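Local structure of chitinase (Paenibacillus sp. FPU-7, 5GZT) at residues I562-S565 with E566-N570; G295-A298 with T299-T302. The protein probably hydrolyses beta-1,4 linkages between N-acetylglucosamine units at random internal points of chitin and chitodextrins, as a glycoside hydrolase of family 18. All blocks are in the same frame, centred on the assembly; numbering follows the deposited sequence.

Interaction 1 of 2, residues I562-S565 with E566-N570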
loop_
_atom_site.group_PDB
_atom_site.type_symbol
_atom_site.label_atom_id
_atom_site.label_comp_id
_atom_site.label_asym_id
_atom_site.label_seq_id
_atom_site.Cartn_x
_atom_site.Cartn_y
_atom_site.Cartn_z
ATOM N N ILE B 562 -14.914 13.994 -10.389
ATOM C CA ILE B 562 -16.041 13.166 -9.958
ATOM C C ILE B 562 -15.476 11.876 -9.387
ATOM O O ILE B 562 -14.704 11.208 -10.036
ATOM C CB ILE B 562 -16.962 12.859 -11.160
ATOM C CG1 ILE B 562 -17.519 14.114 -11.751
ATOM C CG2 ILE B 562 -18.128 11.969 -10.719
ATOM C CD1 ILE B 562 -18.226 13.966 -13.091
ATOM N N VAL B 563 -15.844 11.492 -8.169
ATOM C CA VAL B 563 -15.256 10.375 -7.475
ATOM C C VAL B 563 -15.746 9.068 -8.136
ATOM O O VAL B 563 -16.810 9.027 -8.810
ATOM C CB VAL B 563 -15.533 10.416 -5.966
ATOM C CG1 VAL B 563 -15.131 11.796 -5.359
ATOM C CG2 VAL B 563 -17.010 10.122 -5.661
ATOM N N TYR B 564 -14.903 8.040 -8.103
ATOM C CA TYR B 564 -15.216 6.782 -8.823
ATOM C C TYR B 564 -16.603 6.194 -8.442
ATOM O O TYR B 564 -17.276 5.673 -9.284
ATOM C CB TYR B 564 -14.164 5.752 -8.498
ATOM C CG TYR B 564 -14.224 4.461 -9.292
ATOM C CD1 TYR B 564 -14.012 4.448 -10.682
ATOM C CD2 TYR B 564 -14.587 3.260 -8.670
ATOM C CE1 TYR B 564 -14.094 3.250 -11.399
ATOM C CE2 TYR B 564 -14.627 2.071 -9.372
ATOM C CZ TYR B 564 -14.371 2.038 -10.738
ATOM O OH TYR B 564 -14.401 0.860 -11.455
ATOM N N SER B 565 -16.965 6.173 -7.165
ATOM C CA SER B 565 -18.278 5.627 -6.763
ATOM C C SER B 565 -19.431 6.297 -7.489
ATOM O O SER B 565 -20.374 5.628 -7.893
ATOM C CB SER B 565 -18.484 5.762 -5.263
ATOM O OG SER B 565 -18.313 7.112 -4.834
ATOM N N GLU B 566 -19.338 7.603 -7.707
ATOM C CA GLU B 566 -20.366 8.320 -8.414
ATOM C C GLU B 566 -20.343 7.957 -9.903
ATOM O O GLU B 566 -21.393 7.839 -10.537
ATOM C CB GLU B 566 -20.178 9.819 -8.219
ATOM C CG GLU B 566 -21.013 10.729 -9.089
ATOM C CD GLU B 566 -22.515 10.632 -8.819
ATOM O OE1 GLU B 566 -22.972 10.293 -7.692
ATOM O OE2 GLU B 566 -23.303 10.848 -9.790
ATOM N N LEU B 567 -19.148 7.745 -10.460
ATOM C CA LEU B 567 -19.057 7.289 -11.835
ATOM C C LEU B 567 -19.712 5.925 -12.009
ATOM O O LEU B 567 -20.434 5.698 -12.945
ATOM C CB LEU B 567 -17.593 7.253 -12.359
ATOM C CG LEU B 567 -16.802 8.577 -12.440
ATOM C CD1 LEU B 567 -15.350 8.262 -12.842
ATOM C CD2 LEU B 567 -17.438 9.556 -13.388
ATOM N N VAL B 568 -19.442 5.022 -11.124
ATOM C CA VAL B 568 -20.061 3.701 -11.158
ATOM C C VAL B 568 -21.594 3.874 -11.101
ATOM O O VAL B 568 -22.321 3.329 -11.926
ATOM C CB VAL B 568 -19.531 2.833 -10.031
ATOM C CG1 VAL B 568 -20.357 1.569 -9.881
ATOM C CG2 VAL B 568 -18.038 2.473 -10.256
ATOM N N ASN B 569 -22.075 4.638 -10.130
ATOM C CA ASN B 569 -23.508 4.765 -9.940
ATOM C C ASN B 569 -24.235 5.423 -11.113
ATOM O O ASN B 569 -25.301 4.972 -11.450
ATOM C CB ASN B 569 -23.796 5.491 -8.636
ATOM C CG ASN B 569 -23.475 4.636 -7.382
ATOM O OD1 ASN B 569 -23.291 3.417 -7.405
ATOM N ND2 ASN B 569 -23.414 5.309 -6.304
ATOM N N ASN B 570 -23.668 6.472 -11.733
ATOM C CA ASN B 570 -24.441 7.299 -12.620
ATOM C C ASN B 570 -23.805 7.617 -13.989
ATOM O O ASN B 570 -24.499 8.187 -14.860
ATOM C CB ASN B 570 -24.803 8.620 -11.906
ATOM C CG ASN B 570 -25.650 8.389 -10.662
ATOM O OD1 ASN B 570 -25.365 8.854 -9.532
ATOM N ND2 ASN B 570 -26.641 7.607 -10.852
#
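Val568 lays one methyl over a face of the Tyr564 ring, four residues back along helix 564-570. Its CG2 is 3.8 Å from the centroid of the Tyr564 ring and 22° off the ring normal, the geometry of a CH-pi contact displaced toward the rim; the ring atom nearest to Val568 CG2 is Tyr564 CE2, at 3.5 Å. Tyr564 extends its ring with CG trans to the backbone N (chi1 -172°), which carries it alongside the carbonyl and against that methyl. The ring thus meets a methyl on one face, and its hydroxyl has a hydrogen-bond partner, Glu633, outside the turn.

A second cluster forms where strand 561-563 runs into the helix. Ile562 and Leu567 cross at about a right angle, with CG2 of Ile562 3.7 Å from CD2 of Leu567. That same CG2 of Ile562 also meets the aliphatic CG of Glu566 at 3.5 Å, while the carboxylate of Glu566 leads away. Ile597 touches both Ile562 and Leu567. Strand 561-563 edges the antiparallel sheet that includes 534-538 and 596-598, inserted between barrel strands 527-532 and 619-623, consistent with the alpha+beta insertion domain of family 18 chitinases.

Val563 occupies the N-cap position, and its carbonyl starts the helical bonding: Leu567 N donates to Val563 O over 3.1 Å, whereas the bond from Glu566 N is weak. The following bond, Val568 N to Tyr564 O at 2.9 Å, is straighter, with an N-H...O angle of 168°. Asn569 N continues the series by bonding to Ser565 O.

Chemically, backbone bonds make the turn, while apolar contacts of Ile562 and Leu567 line its buried side, and the buried phenol has its polar end satisfied from outside the turn.

Interaction 2 of 2, residues G295-A298 with T299-T302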
loop_
_atom_site.group_PDB
_atom_site.type_symbol
_atom_site.label_atom_id
_atom_site.label_comp_id
_atom_site.label_asym_id
_atom_site.label_seq_id
_atom_site.Cartn_x
_atom_site.Cartn_y
_atom_site.Cartn_z
ATOM N N GLY B 295 -17.501 0.819 4.950
ATOM C CA GLY B 295 -16.498 -0.135 5.424
ATOM C C GLY B 295 -15.069 0.109 4.906
ATOM O O GLY B 295 -14.832 0.905 3.955
ATOM N N VAL B 296 -14.134 -0.547 5.585
ATOM C CA VAL B 296 -12.708 -0.565 5.285
ATOM C C VAL B 296 -12.329 -2.028 5.471
ATOM O O VAL B 296 -12.590 -2.631 6.533
ATOM C CB VAL B 296 -11.896 0.391 6.207
ATOM C CG1 VAL B 296 -10.431 0.498 5.778
ATOM C CG2 VAL B 296 -12.461 1.794 6.229
ATOM N N ASP B 297 -11.832 -2.648 4.408
ATOM C CA ASP B 297 -11.265 -3.964 4.499
ATOM C C ASP B 297 -9.779 -3.813 4.339
ATOM O O ASP B 297 -9.230 -3.811 3.230
ATOM C CB ASP B 297 -11.924 -4.832 3.456
ATOM C CG ASP B 297 -11.290 -6.220 3.336
ATOM O OD1 ASP B 297 -10.475 -6.634 4.209
ATOM O OD2 ASP B 297 -11.623 -6.837 2.310
ATOM N N ALA B 298 -9.113 -3.654 5.477
ATOM C CA ALA B 298 -7.672 -3.481 5.525
ATOM C C ALA B 298 -6.876 -4.710 5.185
ATOM O O ALA B 298 -5.669 -4.595 5.048
ATOM C CB ALA B 298 -7.236 -2.915 6.868
ATOM N N THR B 299 -7.516 -5.855 4.916
ATOM C CA THR B 299 -6.770 -6.988 4.316
ATOM C C THR B 299 -6.248 -6.686 2.926
ATOM O O THR B 299 -5.403 -7.384 2.452
ATOM C CB THR B 299 -7.547 -8.319 4.292
ATOM O OG1 THR B 299 -8.653 -8.277 3.367
ATOM C CG2 THR B 299 -8.099 -8.677 5.709
ATOM N N LYS B 300 -6.743 -5.654 2.267
ATOM C CA LYS B 300 -6.353 -5.360 0.878
ATOM C C LYS B 300 -5.251 -4.314 0.701
ATOM O O LYS B 300 -4.901 -3.924 -0.444
ATOM C CB LYS B 300 -7.587 -4.933 0.143
ATOM C CG LYS B 300 -8.743 -5.891 0.290
ATOM C CD LYS B 300 -8.377 -7.247 -0.267
ATOM C CE LYS B 300 -9.494 -8.226 0.025
ATOM N NZ LYS B 300 -9.455 -9.182 -1.077
ATOM N N PHE B 301 -4.677 -3.871 1.811
ATOM C CA PHE B 301 -3.588 -2.946 1.690
ATOM C C PHE B 301 -2.625 -3.170 2.814
ATOM O O PHE B 301 -2.949 -3.862 3.764
ATOM C CB PHE B 301 -4.064 -1.489 1.622
ATOM C CG PHE B 301 -5.038 -1.056 2.694
ATOM C CD1 PHE B 301 -4.615 -0.768 3.990
ATOM C CD2 PHE B 301 -6.361 -0.774 2.369
ATOM C CE1 PHE B 301 -5.535 -0.328 4.957
ATOM C CE2 PHE B 301 -7.292 -0.356 3.297
ATOM C CZ PHE B 301 -6.890 -0.120 4.612
ATOM N N THR B 302 -1.456 -2.578 2.717
ATOM C CA THR B 302 -0.413 -2.813 3.722
ATOM C C THR B 302 -0.166 -1.615 4.578
ATOM O O THR B 302 0.336 -1.762 5.730
ATOM C CB THR B 302 0.930 -3.219 3.090
ATOM O OG1 THR B 302 1.424 -2.146 2.283
ATOM C CG2 THR B 302 0.737 -4.425 2.259
#
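Asp297 OD1 takes two hydrogen bonds from Thr299, one from the hydroxyl and one from the backbone. Thr299 OG1 lies 2.6 Å from Asp297 OD1, on the syn side and 25° out of the carboxylate plane; Thr299 N is 3.1 Å from the same oxygen, Asp297 OD1, and approaches from 45° above that plane. Both donors come from one face. The hydroxyl can make its bond because Thr299 holds OG1 between its own N and carbonyl carbon (chi1 69°), turned back toward the aspartate. The other carboxylate oxygen runs against the lysine chain: Asp297 OD2 is 3.4 Å from Lys300 CE, while its distance to Lys300 NZ, 4.7 Å, leaves the opposite charges near each other without contact.

The bond from Thr299 N to Asp297 OD1, side-chain oxygen to the backbone N two residues on, defines an Asx turn. Separately, in the backbone, Lys300 N donates to Asp297 O at 3.2 Å, nearly straight, an i to i+3 bond that closes the short 3-10 turn over the same residues. In the family 18 TIM barrel this turn belongs to the connection between strands 264-284 and 303-312, two parallel neighbours of the barrel wall.

Phe301 closes the apolar side. Ala298 CA sits over one face of its ring, 3.9 Å from the centroid of the Phe301 ring, and Ala298 CB is 3.6 Å from Phe301 CZ. Val296 CG1 meets the rim of the ring in its plane.

Farther out, Tyr625 stacks edge-to-face with Phe301 and also bonds to Asp297 N through its hydroxyl, so one residue contacts both Asp297 and Phe301. Asn358 donates to Ala298 O, and Lys300 packs against Asn636 and Tyr639 of helix 633-642.

How the interactions relate
Both contacts lie within the same family 18 range and follow each other in series, neither nesting nor crossing. From the N terminus, interaction 2 comes first, closing a short turn after strand 264-284 and leading into barrel strand 303-312. Interaction 1 lies some 260 residues later, where strand 561-563 passes into helix 564-570, in the inserted region between barrel strands 527-532 and 619-623. The centres of interactions 1 and 2 are 21 Å apart. The nearest atoms of interactions 1 and 2 are about 11 Å apart, so they do not touch. Helix 633-642, which follows the last barrel strand 619-623, borders both, linking barrel wall and inserted sheet.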